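Local coordinates for DNA repair protein RAD14 (Saccharomyces cerevisiae, PDB 5A3D), which binds kinked, damaged DNA through the zinc-containing domain seen here and is required for the incision step of nucleotide excision repair, at residues L40-C45 with L51-L56; D60-L65 with E87-K92; L65-P70 with A76-F81. All blocks are in the same frame, centred on the assembly; numbering follows the deposited sequence.

Contact 1. Residues L40-C45 with L51-L56; sequences LTKTEC and LTDPEL. With nucleotides of chain D; nucleotides of chain C.
K42 and L56 face each other with CA atoms 7.4 Å apart, and C45 and L51 stand 6.1 Å apart, showing that the first turn of the helix starting at K42 lies against the short helix 53-56. The K42 chain leaves with CG anti to the backbone N (chi1 -164°) and stays extended, running past L56 so that CE lies 3.8 Å from L56 CB. K42 NZ donates to OP2 of DA4 of chain D at 2.7 Å. The K42 and D53 side chains cross at about a right angle, and their salt bridge, K42 NZ to D53 OD1, is weak at 3.4 Å; D53 also pairs with K46, its stronger partner. C45 CB packs 3.8 Å from L56 CD1, with CD2 of the same leucine almost as near. Each helix opens with a capping box, T41 with E44 and T52 with E55. T43 N and T43 OG1 both donate to OP2 of DG3 of chain D, the hydroxyl at 2.7 Å, while K42 N adds a weak bond to OP1. One phosphate thus sits at the N-terminus of helix 42-49 and K42 NZ takes the next, backbone contacts that read no base, in the XPA-family DNA-binding domain.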
loop_
_atom_site.group_PDB
_atom_site.type_symbol
_atom_site.label_atom_id
_atom_site.label_comp_id
_atom_site.label_asym_id
_atom_site.label_seq_id
_atom_site.Cartn_x
_atom_site.Cartn_y
_atom_site.Cartn_z
ATOM N N LEU B 40 20.984 -10.737 -1.672
ATOM C CA LEU B 40 20.289 -10.072 -2.764
ATOM C C LEU B 40 19.529 -8.928 -2.136
ATOM O O LEU B 40 18.888 -9.062 -1.085
ATOM C CB LEU B 40 19.261 -11.013 -3.364
ATOM C CG LEU B 40 19.788 -12.317 -3.975
ATOM C CD1 LEU B 40 18.607 -13.115 -4.509
ATOM C CD2 LEU B 40 20.717 -11.918 -5.061
ATOM N N THR B 41 19.555 -7.798 -2.788
ATOM C CA THR B 41 18.716 -6.711 -2.330
ATOM C C THR B 41 17.265 -7.022 -2.578
ATOM O O THR B 41 16.863 -7.867 -3.371
ATOM C CB THR B 41 19.097 -5.397 -3.026
ATOM O OG1 THR B 41 18.707 -5.520 -4.393
ATOM C CG2 THR B 41 20.553 -5.087 -2.918
ATOM N N LYS B 42 16.429 -6.230 -1.932
ATOM C CA LYS B 42 15.040 -6.247 -2.167
ATOM C C LYS B 42 14.690 -6.019 -3.664
ATOM O O LYS B 42 13.965 -6.805 -4.229
ATOM C CB LYS B 42 14.325 -5.309 -1.245
ATOM C CG LYS B 42 12.800 -5.645 -1.229
ATOM C CD LYS B 42 12.095 -4.670 -0.432
ATOM C CE LYS B 42 10.738 -5.181 -0.095
ATOM N NZ LYS B 42 10.113 -4.119 0.639
ATOM N N THR B 43 15.348 -5.080 -4.326
ATOM C CA THR B 43 15.095 -4.806 -5.716
ATOM C C THR B 43 15.499 -6.017 -6.587
ATOM O O THR B 43 14.746 -6.336 -7.510
ATOM C CB THR B 43 15.841 -3.524 -6.120
ATOM O OG1 THR B 43 15.261 -2.481 -5.295
ATOM C CG2 THR B 43 15.630 -3.149 -7.636
ATOM N N GLU B 44 16.620 -6.642 -6.249
ATOM C CA GLU B 44 17.128 -7.840 -6.975
ATOM C C GLU B 44 16.147 -8.987 -6.816
ATOM O O GLU B 44 15.971 -9.713 -7.802
ATOM C CB GLU B 44 18.521 -8.325 -6.502
ATOM C CG GLU B 44 19.621 -7.384 -6.892
ATOM C CD GLU B 44 21.030 -7.823 -6.370
ATOM O OE1 GLU B 44 21.253 -7.839 -5.190
ATOM O OE2 GLU B 44 21.893 -8.140 -7.189
ATOM N N CYS B 45 15.618 -9.179 -5.630
ATOM C CA CYS B 45 14.526 -10.159 -5.412
ATOM C C CYS B 45 13.316 -9.903 -6.308
ATOM O O CYS B 45 12.713 -10.863 -6.834
ATOM C CB CYS B 45 14.127 -10.311 -4.003
ATOM S SG CYS B 45 15.494 -10.903 -2.952
ATOM N N LEU B 51 9.260 -11.590 -7.126
ATOM C CA LEU B 51 8.574 -11.639 -5.825
ATOM C C LEU B 51 8.007 -10.281 -5.608
ATOM O O LEU B 51 8.586 -9.306 -6.069
ATOM C CB LEU B 51 9.506 -12.075 -4.636
ATOM C CG LEU B 51 10.126 -13.475 -4.895
ATOM C CD1 LEU B 51 10.905 -13.912 -3.650
ATOM C CD2 LEU B 51 9.160 -14.566 -5.329
ATOM N N THR B 52 6.906 -10.205 -4.868
ATOM C CA THR B 52 6.247 -8.876 -4.590
ATOM C C THR B 52 6.565 -8.270 -3.284
ATOM O O THR B 52 7.119 -8.920 -2.401
ATOM C CB THR B 52 4.726 -9.045 -4.593
ATOM O OG1 THR B 52 4.358 -9.846 -3.474
ATOM C CG2 THR B 52 4.317 -9.719 -5.818
ATOM N N ASP B 53 6.186 -7.010 -3.116
ATOM C CA ASP B 53 6.336 -6.389 -1.809
ATOM C C ASP B 53 5.679 -7.136 -0.691
ATOM O O ASP B 53 6.351 -7.309 0.321
ATOM C CB ASP B 53 5.949 -4.885 -1.748
ATOM C CG ASP B 53 6.967 -4.011 -2.329
ATOM O OD1 ASP B 53 8.161 -4.258 -2.156
ATOM O OD2 ASP B 53 6.559 -3.025 -2.999
ATOM N N PRO B 54 4.410 -7.600 -0.842
ATOM C CA PRO B 54 3.798 -8.334 0.271
ATOM C C PRO B 54 4.548 -9.597 0.689
ATOM O O PRO B 54 4.688 -9.868 1.867
ATOM C CB PRO B 54 2.394 -8.628 -0.221
ATOM C CG PRO B 54 2.131 -7.495 -1.148
ATOM C CD PRO B 54 3.406 -7.235 -1.855
ATOM N N GLU B 55 5.127 -10.309 -0.263
ATOM C CA GLU B 55 5.961 -11.464 0.057
ATOM C C GLU B 55 7.256 -11.101 0.786
ATOM O O GLU B 55 7.608 -11.637 1.868
ATOM C CB GLU B 55 6.238 -12.263 -1.227
ATOM C CG GLU B 55 4.965 -12.877 -1.826
ATOM C CD GLU B 55 5.028 -13.152 -3.334
ATOM O OE1 GLU B 55 6.007 -12.803 -3.994
ATOM O OE2 GLU B 55 4.045 -13.677 -3.914
ATOM N N LEU B 56 7.961 -10.161 0.211
ATOM C CA LEU B 56 9.306 -9.835 0.740
ATOM C C LEU B 56 9.173 -9.100 2.036
ATOM O O LEU B 56 10.110 -9.106 2.810
ATOM C CB LEU B 56 10.046 -8.965 -0.248
ATOM C CG LEU B 56 10.841 -9.456 -1.414
ATOM C CD1 LEU B 56 11.403 -10.858 -1.343
ATOM C CD2 LEU B 56 10.665 -8.856 -2.787
ATOM P P DG D 3 16.931 -2.349 -1.747
ATOM O OP1 DG D 3 16.984 -3.245 -0.550
ATOM O OP2 DG D 3 16.626 -2.895 -3.054
ATOM O "O5'" DG D 3 15.893 -1.176 -1.437
ATOM C "C5'" DG D 3 16.020 -0.402 -0.246
ATOM C "C4'" DG D 3 14.732 0.355 0.003
ATOM O "O4'" DG D 3 14.601 1.457 -0.929
ATOM C "C3'" DG D 3 13.448 -0.451 -0.128
ATOM O "O3'" DG D 3 12.729 0.144 0.944
ATOM C "C2'" DG D 3 12.989 -0.141 -1.549
ATOM C "C1'" DG D 3 13.467 1.294 -1.756
ATOM N N9 DG D 3 13.848 1.698 -3.109
ATOM C C8 DG D 3 14.573 0.987 -4.033
ATOM N N7 DG D 3 14.820 1.662 -5.121
ATOM C C5 DG D 3 14.188 2.880 -4.916
ATOM C C6 DG D 3 14.113 4.018 -5.742
ATOM O O6 DG D 3 14.568 4.171 -6.875
ATOM N N1 DG D 3 13.362 5.030 -5.151
ATOM C C2 DG D 3 12.809 4.973 -3.896
ATOM N N2 DG D 3 12.165 6.072 -3.477
ATOM N N3 DG D 3 12.919 3.934 -3.094
ATOM C C4 DG D 3 13.620 2.932 -3.662
ATOM P P DA D 4 11.296 -0.437 1.367
ATOM O OP1 DA D 4 11.236 -0.470 2.822
ATOM O OP2 DA D 4 11.035 -1.607 0.570
ATOM O "O5'" DA D 4 10.300 0.732 0.954
ATOM C "C5'" DA D 4 10.542 2.006 1.571
ATOM C "C4'" DA D 4 9.466 3.008 1.231
ATOM O "O4'" DA D 4 9.675 3.494 -0.108
ATOM C "C3'" DA D 4 8.030 2.491 1.268
ATOM O "O3'" DA D 4 7.218 3.562 1.750
ATOM C "C2'" DA D 4 7.772 2.116 -0.182
ATOM C "C1'" DA D 4 8.568 3.165 -0.939
ATOM N N9 DA D 4 9.128 2.758 -2.217
ATOM C C8 DA D 4 9.719 1.557 -2.518
ATOM N N7 DA D 4 10.246 1.513 -3.715
ATOM C C5 DA D 4 10.020 2.782 -4.225
ATOM C C6 DA D 4 10.322 3.365 -5.460
ATOM N N6 DA D 4 10.962 2.720 -6.433
ATOM N N1 DA D 4 9.911 4.635 -5.676
ATOM C C2 DA D 4 9.253 5.273 -4.697
ATOM N N3 DA D 4 8.933 4.839 -3.479
ATOM C C4 DA D 4 9.356 3.570 -3.303
ATOM P P DA C 6 -1.431 -6.367 -0.763
ATOM O OP1 DA C 6 -0.625 -6.815 0.387
ATOM O OP2 DA C 6 -1.090 -5.047 -1.386
ATOM O "O5'" DA C 6 -1.447 -7.441 -1.936
ATOM C "C5'" DA C 6 -2.037 -8.733 -1.682
ATOM C "C4'" DA C 6 -2.683 -9.338 -2.913
ATOM O "O4'" DA C 6 -3.804 -8.532 -3.357
ATOM C "C3'" DA C 6 -1.778 -9.526 -4.139
ATOM O "O3'" DA C 6 -2.051 -10.797 -4.785
ATOM C "C2'" DA C 6 -2.136 -8.335 -5.010
ATOM C "C1'" DA C 6 -3.611 -8.110 -4.701
ATOM N N9 DA C 6 -4.049 -6.719 -4.790
ATOM C C8 DA C 6 -3.572 -5.667 -4.048
ATOM N N7 DA C 6 -4.176 -4.529 -4.292
ATOM C C5 DA C 6 -5.115 -4.851 -5.261
ATOM C C6 DA C 6 -6.072 -4.076 -5.944
ATOM N N6 DA C 6 -6.231 -2.763 -5.758
ATOM N N1 DA C 6 -6.846 -4.699 -6.858
ATOM C C2 DA C 6 -6.694 -6.019 -7.035
ATOM N N3 DA C 6 -5.830 -6.854 -6.455
ATOM C C4 DA C 6 -5.058 -6.199 -5.569
#

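Contact 2. Residues D60-L65 with E87-K92; sequences DLFHRL and EAFAFK
F89 receives L61 on its ring face and the CZ edge of F62 beside its CB, an aromatic-aliphatic cluster that joins the loop between helix 53-56 and strand 65-67 to helix 83-94 of the XPA-family DNA-binding domain. The L61 methyl CD2 makes a CH-pi contact 3.8 Å from the F89 centroid, 29° off the ring normal. The two phenylalanine rings form an offset edge-to-face pair: centroids are 5.4 Å apart, planes are inclined at 73°, and the edge of F62 is directed to the face of F89. CZ of F62 reaches 3.6 Å from F89 CB, which lies near the F62 ring plane. With CG anti to the backbone N (chi1 -177°), the F89 ring lies where L61 and F62 meet it. In the next shell, K92 CE, about one helical turn on, rests 3.4 Å above the plane of the F89 ring, offset to its rim, and L51 and E55 also touch F89. F62 is packed against L56, and L61 CG sits 4.0 Å above one F62 face, again near the rim. Farther out, H63 ND1 bonds E85, and R64 folds back to give a weak NH1 bond to F62 O, while R64 NH2 binds L56 O.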
loop_
_atom_site.group_PDB
_atom_site.type_symbol
_atom_site.label_atom_id
_atom_site.label_comp_id
_atom_site.label_asym_id
_atom_site.label_seq_id
_atom_site.Cartn_x
_atom_site.Cartn_y
_atom_site.Cartn_z
ATOM N N ASP B 60 7.606 -13.340 8.585
ATOM C CA ASP B 60 7.464 -14.746 8.934
ATOM C C ASP B 60 8.029 -15.601 7.814
ATOM O O ASP B 60 8.475 -16.681 8.102
ATOM C CB ASP B 60 6.022 -15.099 9.330
ATOM C CG ASP B 60 5.575 -14.337 10.552
ATOM O OD1 ASP B 60 6.437 -14.073 11.412
ATOM O OD2 ASP B 60 4.376 -13.985 10.684
ATOM N N LEU B 61 8.132 -15.061 6.588
ATOM C CA LEU B 61 8.543 -15.825 5.375
ATOM C C LEU B 61 10.068 -15.810 4.970
ATOM O O LEU B 61 10.593 -16.755 4.337
ATOM C CB LEU B 61 7.875 -15.223 4.205
ATOM C CG LEU B 61 7.660 -16.153 3.030
ATOM C CD1 LEU B 61 6.513 -17.098 3.433
ATOM C CD2 LEU B 61 7.246 -15.328 1.805
ATOM N N PHE B 62 10.721 -14.723 5.253
ATOM C CA PHE B 62 12.189 -14.601 4.937
ATOM C C PHE B 62 12.944 -13.989 6.072
ATOM O O PHE B 62 12.508 -12.960 6.686
ATOM C CB PHE B 62 12.420 -13.686 3.739
ATOM C CG PHE B 62 11.818 -14.185 2.465
ATOM C CD1 PHE B 62 12.264 -15.325 1.859
ATOM C CD2 PHE B 62 10.707 -13.568 1.912
ATOM C CE1 PHE B 62 11.670 -15.773 0.682
ATOM C CE2 PHE B 62 10.180 -13.967 0.725
ATOM C CZ PHE B 62 10.620 -15.131 0.114
ATOM N N HIS B 63 14.171 -14.448 6.252
ATOM C CA HIS B 63 15.081 -13.737 7.148
ATOM C C HIS B 63 15.578 -12.589 6.339
ATOM O O HIS B 63 15.509 -12.628 5.084
ATOM C CB HIS B 63 16.223 -14.587 7.649
ATOM C CG HIS B 63 15.802 -15.714 8.542
ATOM N ND1 HIS B 63 15.504 -16.978 8.059
ATOM C CD2 HIS B 63 15.673 -15.788 9.885
ATOM C CE1 HIS B 63 15.157 -17.765 9.070
ATOM N NE2 HIS B 63 15.248 -17.059 10.187
ATOM N N ARG B 64 16.003 -11.526 6.994
ATOM C CA ARG B 64 16.603 -10.466 6.240
ATOM C C ARG B 64 17.581 -9.660 7.126
ATOM O O ARG B 64 17.396 -9.555 8.324
ATOM C CB ARG B 64 15.597 -9.504 5.624
ATOM C CG ARG B 64 14.764 -8.677 6.565
ATOM C CD ARG B 64 13.610 -7.901 5.814
ATOM N NE ARG B 64 12.451 -8.701 5.260
ATOM C CZ ARG B 64 11.982 -9.868 5.718
ATOM N NH1 ARG B 64 12.437 -10.413 6.862
ATOM N NH2 ARG B 64 11.013 -10.490 5.077
ATOM N N LEU B 65 18.606 -9.160 6.487
ATOM C CA LEU B 65 19.528 -8.215 7.056
ATOM C C LEU B 65 19.235 -6.830 6.516
ATOM O O LEU B 65 19.242 -6.629 5.325
ATOM C CB LEU B 65 20.900 -8.594 6.599
ATOM C CG LEU B 65 22.219 -8.046 7.279
ATOM C CD1 LEU B 65 23.521 -7.969 6.448
ATOM C CD2 LEU B 65 22.280 -7.262 8.544
ATOM N N GLU B 87 15.070 -18.198 -3.608
ATOM C CA GLU B 87 14.898 -19.110 -4.697
ATOM C C GLU B 87 13.894 -20.205 -4.344
ATOM O O GLU B 87 13.070 -20.594 -5.150
ATOM C CB GLU B 87 16.263 -19.698 -5.049
ATOM C CG GLU B 87 16.223 -20.615 -6.193
ATOM C CD GLU B 87 17.639 -21.059 -6.536
ATOM O OE1 GLU B 87 18.267 -20.306 -7.349
ATOM O OE2 GLU B 87 18.044 -22.120 -5.973
ATOM N N ALA B 88 13.996 -20.721 -3.135
ATOM C CA ALA B 88 13.125 -21.821 -2.685
ATOM C C ALA B 88 11.682 -21.378 -2.741
ATOM O O ALA B 88 10.821 -22.131 -3.167
ATOM C CB ALA B 88 13.492 -22.206 -1.266
ATOM N N PHE B 89 11.399 -20.152 -2.282
ATOM C CA PHE B 89 10.052 -19.563 -2.362
ATOM C C PHE B 89 9.588 -19.303 -3.808
ATOM O O PHE B 89 8.448 -19.579 -4.171
ATOM C CB PHE B 89 10.003 -18.246 -1.546
ATOM C CG PHE B 89 8.625 -17.631 -1.518
ATOM C CD1 PHE B 89 7.658 -18.082 -0.582
ATOM C CD2 PHE B 89 8.222 -16.748 -2.529
ATOM C CE1 PHE B 89 6.377 -17.553 -0.586
ATOM C CE2 PHE B 89 6.928 -16.251 -2.545
ATOM C CZ PHE B 89 6.013 -16.657 -1.581
ATOM N N ALA B 90 10.475 -18.727 -4.606
ATOM C CA ALA B 90 10.215 -18.405 -5.969
ATOM C C ALA B 90 9.881 -19.620 -6.828
ATOM O O ALA B 90 8.971 -19.552 -7.668
ATOM C CB ALA B 90 11.403 -17.685 -6.539
ATOM N N PHE B 91 10.616 -20.711 -6.600
ATOM C CA PHE B 91 10.393 -22.023 -7.275
ATOM C C PHE B 91 9.036 -22.614 -6.889
ATOM O O PHE B 91 8.383 -23.311 -7.686
ATOM C CB PHE B 91 11.526 -23.044 -6.918
ATOM C CG PHE B 91 12.841 -22.815 -7.642
ATOM C CD1 PHE B 91 13.038 -21.746 -8.479
ATOM C CD2 PHE B 91 13.913 -23.675 -7.435
ATOM C CE1 PHE B 91 14.270 -21.521 -9.103
ATOM C CE2 PHE B 91 15.132 -23.500 -8.085
ATOM C CZ PHE B 91 15.305 -22.416 -8.937
ATOM N N LYS B 92 8.628 -22.391 -5.642
ATOM C CA LYS B 92 7.288 -22.810 -5.206
ATOM C C LYS B 92 6.193 -21.948 -5.891
ATOM O O LYS B 92 5.148 -22.457 -6.330
ATOM C CB LYS B 92 7.201 -22.773 -3.679
ATOM C CG LYS B 92 5.811 -22.672 -3.064
ATOM C CD LYS B 92 5.740 -21.626 -1.938
ATOM C CE LYS B 92 5.264 -20.217 -2.388
ATOM N NZ LYS B 92 3.763 -20.019 -2.542
#

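Contact 3. Residues L65-P70 with A76-F81; sequences LEKPNP and ARMQLF. With nucleotides of chain D.
M78, E66 and L80 bury the most surface where strands 65-67 and 78-81 pair antiparallel, their directions 152° apart. The hydrogen-bonded pairs L65-L80 and K67-M78 flank the non-hydrogen-bonded pair E66-Q79. M78, with CG anti to its own N (chi1 -179°), sends SD to 3.9 Å from P70 CD, and the bend at chi3 brings CE to 3.5 Å from N7 of DG1 of chain D. On the same face, L80 lies alongside L65, CD1 to CD1 at 4.2 Å, and presents that methyl to the DG1 base. E66 occupies the other face, extended alongside Q79 with carboxylate and amide planes only 10° apart. R77 NE donates nearly straight to E66 OE1 at 2.8 Å, on the syn side of that oxygen, well out of the carboxylate plane but within the R77 guanidinium plane. Replacing E66 with an alanine would probably leave R77 without its carboxylate mate and its guanidinium freer to turn. Q79 N gives OP1 of DG3 of chain D a 2.8 Å bond, and nearer the turn N69 ND2 donates to A76 O at 2.9 Å and to a uracil base. This is a beta hairpin of the XPA-family DNA-binding domain, holding DNA by a backbone amide to phosphate and by apolar side chains against a base.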
loop_
_atom_site.group_PDB
_atom_site.type_symbol
_atom_site.label_atom_id
_atom_site.label_comp_id
_atom_site.label_asym_id
_atom_site.label_seq_id
_atom_site.Cartn_x
_atom_site.Cartn_y
_atom_site.Cartn_z
ATOM N N LEU B 65 18.606 -9.160 6.487
ATOM C CA LEU B 65 19.528 -8.215 7.056
ATOM C C LEU B 65 19.235 -6.830 6.516
ATOM O O LEU B 65 19.242 -6.629 5.325
ATOM C CB LEU B 65 20.900 -8.594 6.599
ATOM C CG LEU B 65 22.219 -8.046 7.279
ATOM C CD1 LEU B 65 23.521 -7.969 6.448
ATOM C CD2 LEU B 65 22.280 -7.262 8.544
ATOM N N GLU B 66 19.144 -5.853 7.410
ATOM C CA GLU B 66 19.007 -4.455 6.983
ATOM C C GLU B 66 20.268 -3.688 7.181
ATOM O O GLU B 66 21.032 -3.892 8.192
ATOM C CB GLU B 66 17.817 -3.838 7.703
ATOM C CG GLU B 66 16.570 -4.363 7.071
ATOM C CD GLU B 66 15.303 -3.652 7.458
ATOM O OE1 GLU B 66 15.397 -2.718 8.303
ATOM O OE2 GLU B 66 14.220 -4.083 6.897
ATOM N N LYS B 67 20.517 -2.772 6.262
ATOM C CA LYS B 67 21.643 -1.851 6.359
ATOM C C LYS B 67 21.254 -0.471 5.909
ATOM O O LYS B 67 20.209 -0.306 5.248
ATOM C CB LYS B 67 22.762 -2.355 5.456
ATOM C CG LYS B 67 22.981 -3.868 5.578
ATOM C CD LYS B 67 24.299 -4.184 6.140
ATOM C CE LYS B 67 24.664 -3.567 7.453
ATOM N NZ LYS B 67 25.627 -4.527 8.157
ATOM N N PRO B 68 22.079 0.550 6.271
ATOM C CA PRO B 68 21.850 1.880 5.705
ATOM C C PRO B 68 21.786 1.777 4.183
ATOM O O PRO B 68 22.549 0.985 3.574
ATOM C CB PRO B 68 23.089 2.682 6.175
ATOM C CG PRO B 68 23.541 1.982 7.445
ATOM C CD PRO B 68 23.321 0.499 7.066
ATOM N N ASN B 69 20.921 2.581 3.579
ATOM C CA ASN B 69 20.815 2.691 2.168
ATOM C C ASN B 69 22.165 3.307 1.666
ATOM O O ASN B 69 22.533 4.376 2.112
ATOM C CB ASN B 69 19.634 3.616 1.814
ATOM C CG ASN B 69 19.346 3.665 0.308
ATOM O OD1 ASN B 69 20.203 4.050 -0.428
ATOM N ND2 ASN B 69 18.140 3.233 -0.137
ATOM N N PRO B 70 22.857 2.653 0.723
ATOM C CA PRO B 70 24.146 3.179 0.237
ATOM C C PRO B 70 24.082 4.521 -0.474
ATOM O O PRO B 70 25.052 5.268 -0.395
ATOM C CB PRO B 70 24.665 2.102 -0.717
ATOM C CG PRO B 70 23.658 1.089 -0.825
ATOM C CD PRO B 70 22.499 1.374 0.106
ATOM N N ALA B 76 15.189 5.016 2.494
ATOM C CA ALA B 76 14.733 3.737 3.054
ATOM C C ALA B 76 15.888 2.679 3.168
ATOM O O ALA B 76 16.647 2.516 2.249
ATOM C CB ALA B 76 13.654 3.188 2.194
ATOM N N ARG B 77 16.012 2.028 4.312
ATOM C CA ARG B 77 17.056 1.053 4.537
ATOM C C ARG B 77 17.067 -0.046 3.491
ATOM O O ARG B 77 16.062 -0.556 3.035
ATOM C CB ARG B 77 16.938 0.346 5.886
ATOM C CG ARG B 77 17.103 1.260 7.132
ATOM C CD ARG B 77 16.946 0.529 8.498
ATOM N NE ARG B 77 15.574 0.057 8.736
ATOM C CZ ARG B 77 14.591 0.760 9.220
ATOM N NH1 ARG B 77 14.702 2.034 9.637
ATOM N NH2 ARG B 77 13.416 0.172 9.299
ATOM N N MET B 78 18.286 -0.422 3.181
ATOM C CA MET B 78 18.514 -1.536 2.279
ATOM C C MET B 78 18.129 -2.816 2.952
ATOM O O MET B 78 18.396 -3.011 4.147
ATOM C CB MET B 78 19.992 -1.535 1.877
ATOM C CG MET B 78 20.335 -2.666 0.905
ATOM S SD MET B 78 21.965 -2.471 0.101
ATOM C CE MET B 78 23.095 -2.400 1.503
ATOM N N GLN B 79 17.570 -3.747 2.185
ATOM C CA GLN B 79 17.150 -5.079 2.700
ATOM C C GLN B 79 17.815 -6.212 1.885
ATOM O O GLN B 79 17.724 -6.200 0.689
ATOM C CB GLN B 79 15.637 -5.219 2.687
ATOM C CG GLN B 79 14.959 -4.161 3.629
ATOM C CD GLN B 79 13.448 -4.183 3.556
ATOM O OE1 GLN B 79 12.860 -4.909 2.771
ATOM N NE2 GLN B 79 12.802 -3.418 4.442
ATOM N N LEU B 80 18.509 -7.106 2.568
ATOM C CA LEU B 80 19.326 -8.154 1.965
ATOM C C LEU B 80 18.695 -9.509 2.374
ATOM O O LEU B 80 18.455 -9.797 3.549
ATOM C CB LEU B 80 20.771 -8.072 2.333
ATOM C CG LEU B 80 21.486 -6.721 1.974
ATOM C CD1 LEU B 80 22.873 -6.706 2.543
ATOM C CD2 LEU B 80 21.507 -6.632 0.482
ATOM N N PHE B 81 18.503 -10.298 1.383
ATOM C CA PHE B 81 17.831 -11.644 1.474
ATOM C C PHE B 81 18.866 -12.704 0.985
ATOM O O PHE B 81 19.676 -12.379 0.099
ATOM C CB PHE B 81 16.596 -11.702 0.620
ATOM C CG PHE B 81 15.555 -10.738 1.030
ATOM C CD1 PHE B 81 15.646 -9.418 0.614
ATOM C CD2 PHE B 81 14.484 -11.123 1.841
ATOM C CE1 PHE B 81 14.633 -8.509 0.934
ATOM C CE2 PHE B 81 13.509 -10.160 2.200
ATOM C CZ PHE B 81 13.596 -8.858 1.739
ATOM P P DG D 3 16.931 -2.349 -1.747
ATOM O OP1 DG D 3 16.984 -3.245 -0.550
ATOM O OP2 DG D 3 16.626 -2.895 -3.054
ATOM O "O5'" DG D 3 15.893 -1.176 -1.437
ATOM C "C5'" DG D 3 16.020 -0.402 -0.246
ATOM C "C4'" DG D 3 14.732 0.355 0.003
ATOM O "O4'" DG D 3 14.601 1.457 -0.929
ATOM C "C3'" DG D 3 13.448 -0.451 -0.128
ATOM O "O3'" DG D 3 12.729 0.144 0.944
ATOM C "C2'" DG D 3 12.989 -0.141 -1.549
ATOM C "C1'" DG D 3 13.467 1.294 -1.756
ATOM N N9 DG D 3 13.848 1.698 -3.109
ATOM C C8 DG D 3 14.573 0.987 -4.033
ATOM N N7 DG D 3 14.820 1.662 -5.121
ATOM C C5 DG D 3 14.188 2.880 -4.916
ATOM C C6 DG D 3 14.113 4.018 -5.742
ATOM O O6 DG D 3 14.568 4.171 -6.875
ATOM N N1 DG D 3 13.362 5.030 -5.151
ATOM C C2 DG D 3 12.809 4.973 -3.896
ATOM N N2 DG D 3 12.165 6.072 -3.477
ATOM N N3 DG D 3 12.919 3.934 -3.094
ATOM C C4 DG D 3 13.620 2.932 -3.662
ATOM O "O5'" DG D 1 26.907 0.729 -5.059
ATOM C "C5'" DG D 1 26.249 0.058 -3.961
ATOM C "C4'" DG D 1 25.644 -1.242 -4.448
ATOM O "O4'" DG D 1 26.372 -2.477 -4.221
ATOM C "C3'" DG D 1 24.143 -1.531 -4.378
ATOM O "O3'" DG D 1 23.489 -1.254 -5.638
ATOM C "C2'" DG D 1 24.064 -2.999 -3.970
ATOM C "C1'" DG D 1 25.497 -3.437 -3.650
ATOM N N9 DG D 1 25.766 -3.512 -2.218
ATOM C C8 DG D 1 25.958 -2.471 -1.339
ATOM N N7 DG D 1 26.131 -2.866 -0.107
ATOM C C5 DG D 1 26.007 -4.249 -0.168
ATOM C C6 DG D 1 26.096 -5.230 0.857
ATOM O O6 DG D 1 26.294 -5.064 2.070
ATOM N N1 DG D 1 25.938 -6.516 0.349
ATOM C C2 DG D 1 25.707 -6.822 -0.970
ATOM N N2 DG D 1 25.590 -8.126 -1.263
ATOM N N3 DG D 1 25.593 -5.916 -1.932
ATOM C C4 DG D 1 25.772 -4.662 -1.465
#

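Contact 1 closes first along the chain; contact 3 is then nested within the loop closed by contact 2, and the two share L65. Contacts 1 and 2 have centres about 9 Å apart and meet where helix 53-56 and the loop after it reach helix 83-94. Contact 3 is centred about 12 Å from contact 1 and 16 Å from contact 2. Strand 78-82, central in the three-stranded antiparallel sheet, links contact 3 to contact 1 through L40 and F81 and leads into helix 83-94 of contact 2. Contacts 1 and 3 both bind the DG3 phosphate of chain D, consistent with one DNA-binding surface; contact 2 stands off, its nearest atom about 6 Å from the DNA.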